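Local coordinates for protein ALDH21) (Physcomitrella patens subsp. patens, PDB 5MZ5) that oxidises succinic semialdehyde with NADP+ as an aldehyde dehydrogenase of lower plants and some vascular plants, at residues I446-D450 against L451-F455. Sequence-based numbering, arbitrary orientation.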
loop_
_atom_site.group_PDB
_atom_site.type_symbol
_atom_site.label_atom_id
_atom_site.label_comp_id
_atom_site.label_asym_id
_atom_site.label_seq_id
_atom_site.Cartn_x
_atom_site.Cartn_y
_atom_site.Cartn_z
ATOM N N ILE A 446 -0.204 -27.072 -10.578
ATOM C CA ILE A 446 -1.245 -27.334 -11.574
ATOM C C ILE A 446 -0.779 -26.969 -13.000
ATOM O O ILE A 446 -0.412 -25.820 -13.257
ATOM C CB ILE A 446 -2.640 -26.691 -11.229
ATOM C CG1 ILE A 446 -3.664 -26.972 -12.366
ATOM C CG2 ILE A 446 -2.536 -25.177 -10.908
ATOM C CD1 ILE A 446 -5.044 -26.560 -12.152
ATOM N N PHE A 447 -0.838 -27.934 -13.923
ATOM C CA PHE A 447 -0.554 -27.692 -15.345
ATOM C C PHE A 447 -1.896 -27.635 -16.059
ATOM O O PHE A 447 -2.634 -28.624 -16.063
ATOM C CB PHE A 447 0.353 -28.770 -15.967
ATOM C CG PHE A 447 1.809 -28.608 -15.621
ATOM C CD1 PHE A 447 2.325 -29.152 -14.445
ATOM C CD2 PHE A 447 2.672 -27.924 -16.474
ATOM C CE1 PHE A 447 3.677 -29.016 -14.131
ATOM C CE2 PHE A 447 4.025 -27.782 -16.155
ATOM C CZ PHE A 447 4.519 -28.337 -14.990
ATOM N N THR A 448 -2.231 -26.457 -16.614
ATOM C CA THR A 448 -3.512 -26.237 -17.297
ATOM C C THR A 448 -3.423 -25.094 -18.292
ATOM O O THR A 448 -2.694 -24.126 -18.060
ATOM C CB THR A 448 -4.682 -26.026 -16.271
ATOM O OG1 THR A 448 -5.917 -25.861 -16.974
ATOM C CG2 THR A 448 -4.480 -24.810 -15.365
ATOM N N LYS A 449 -4.200 -25.198 -19.377
ATOM C CA LYS A 449 -4.335 -24.154 -20.387
ATOM C C LYS A 449 -5.688 -23.450 -20.176
ATOM O O LYS A 449 -6.006 -22.480 -20.871
ATOM C CB LYS A 449 -4.298 -24.759 -21.796
ATOM C CG LYS A 449 -2.953 -25.283 -22.233
ATOM C CD LYS A 449 -3.126 -26.081 -23.518
ATOM C CE LYS A 449 -1.820 -26.634 -24.006
ATOM N NZ LYS A 449 -1.980 -27.434 -25.255
ATOM N N ASP A 450 -6.484 -23.971 -19.236
ATOM C CA ASP A 450 -7.834 -23.516 -18.920
ATOM C C ASP A 450 -7.846 -22.413 -17.863
ATOM O O ASP A 450 -7.448 -22.629 -16.724
ATOM C CB ASP A 450 -8.698 -24.730 -18.515
ATOM C CG ASP A 450 -10.188 -24.493 -18.461
ATOM O OD1 ASP A 450 -10.628 -23.672 -17.640
ATOM O OD2 ASP A 450 -10.926 -25.214 -19.161
ATOM N N LEU A 451 -8.334 -21.229 -18.256
ATOM C CA LEU A 451 -8.440 -20.037 -17.420
ATOM C C LEU A 451 -9.211 -20.307 -16.113
ATOM O O LEU A 451 -8.755 -19.934 -15.033
ATOM C CB LEU A 451 -9.131 -18.932 -18.248
ATOM C CG LEU A 451 -9.579 -17.664 -17.512
ATOM C CD1 LEU A 451 -8.377 -16.820 -17.011
ATOM C CD2 LEU A 451 -10.523 -16.874 -18.373
ATOM N N ASN A 452 -10.375 -20.952 -16.225
ATOM C CA ASN A 452 -11.238 -21.247 -15.075
ATOM C C ASN A 452 -10.675 -22.315 -14.148
ATOM O O ASN A 452 -10.774 -22.163 -12.936
ATOM C CB ASN A 452 -12.643 -21.573 -15.539
ATOM C CG ASN A 452 -13.360 -20.341 -16.019
ATOM O OD1 ASN A 452 -13.253 -19.267 -15.417
ATOM N ND2 ASN A 452 -14.098 -20.458 -17.117
ATOM N N LYS A 453 -10.025 -23.348 -14.695
ATOM C CA LYS A 453 -9.388 -24.409 -13.889
ATOM C C LYS A 453 -8.227 -23.838 -13.076
ATOM O O LYS A 453 -8.065 -24.196 -11.914
ATOM C CB LYS A 453 -8.913 -25.562 -14.782
ATOM C CG LYS A 453 -10.062 -26.386 -15.327
ATOM C CD LYS A 453 -9.589 -27.577 -16.119
ATOM C CE LYS A 453 -10.766 -28.408 -16.553
ATOM N NZ LYS A 453 -10.392 -29.384 -17.609
ATOM N N ALA A 454 -7.446 -22.910 -13.691
ATOM C CA ALA A 454 -6.313 -22.226 -13.059
ATOM C C ALA A 454 -6.784 -21.443 -11.824
ATOM O O ALA A 454 -6.234 -21.623 -10.730
ATOM C CB ALA A 454 -5.642 -21.290 -14.065
ATOM N N PHE A 455 -7.841 -20.623 -11.991
ATOM C CA PHE A 455 -8.365 -19.802 -10.909
ATOM C C PHE A 455 -9.234 -20.588 -9.920
ATOM O O PHE A 455 -9.316 -20.186 -8.765
ATOM C CB PHE A 455 -9.065 -18.540 -11.449
ATOM C CG PHE A 455 -8.008 -17.528 -11.854
ATOM C CD1 PHE A 455 -7.491 -17.517 -13.149
ATOM C CD2 PHE A 455 -7.452 -16.657 -10.911
ATOM C CE1 PHE A 455 -6.477 -16.625 -13.506
ATOM C CE2 PHE A 455 -6.438 -15.762 -11.274
ATOM C CZ PHE A 455 -5.955 -15.756 -12.568
HETATM O O HOH W 1 -9.954 -27.643 -19.900
HETATM O O HOH W 2 -12.877 -22.593 -18.956
#
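Lys453 lays its aliphatic chain across the carboxylate of Asp450 at about a right angle, CG lying 3.7 Å from the Asp450 CG. Asp450 is the N-cap of helix 451-460: its OD1 accepts from Lys453 N at 3.0 Å, the donor standing above the carboxylate plane, while its backbone O receives Ala454 N in the first helical turn. The first torsion of Asp450 (chi1 -167°) sets CG beside the carbonyl carbon and carries OD1 to the amide of Lys453. A water bridges the charged ends, donating to Asp450 OD2 at 2.7 Å and accepting from Lys453 NZ; the ammonium itself forms a salt bridge with Asp295. A second water links Asp450 OD1 to Asn452 ND2; the OD1 of that amide accepts from Gly513 N of a neighbouring subunit. Ahead of the cap, Thr448 OG1 accepts from Asp450 N (3.0 Å) in an ST turn and lies 3.7 Å from Lys453 CB. Its methyl CG2 meets Ala454 CB at 3.9 Å, and Ile446, fully extended, brings CD1 to 3.8 Å from Lys453 O. This turn joins strand 443-447 to helix 451-460 in the beta-alpha-beta unit that strand 465-468 completes. The carboxylate, probably ionised, would offset the positive end of the helix dipole while satisfying an amide of the first turn.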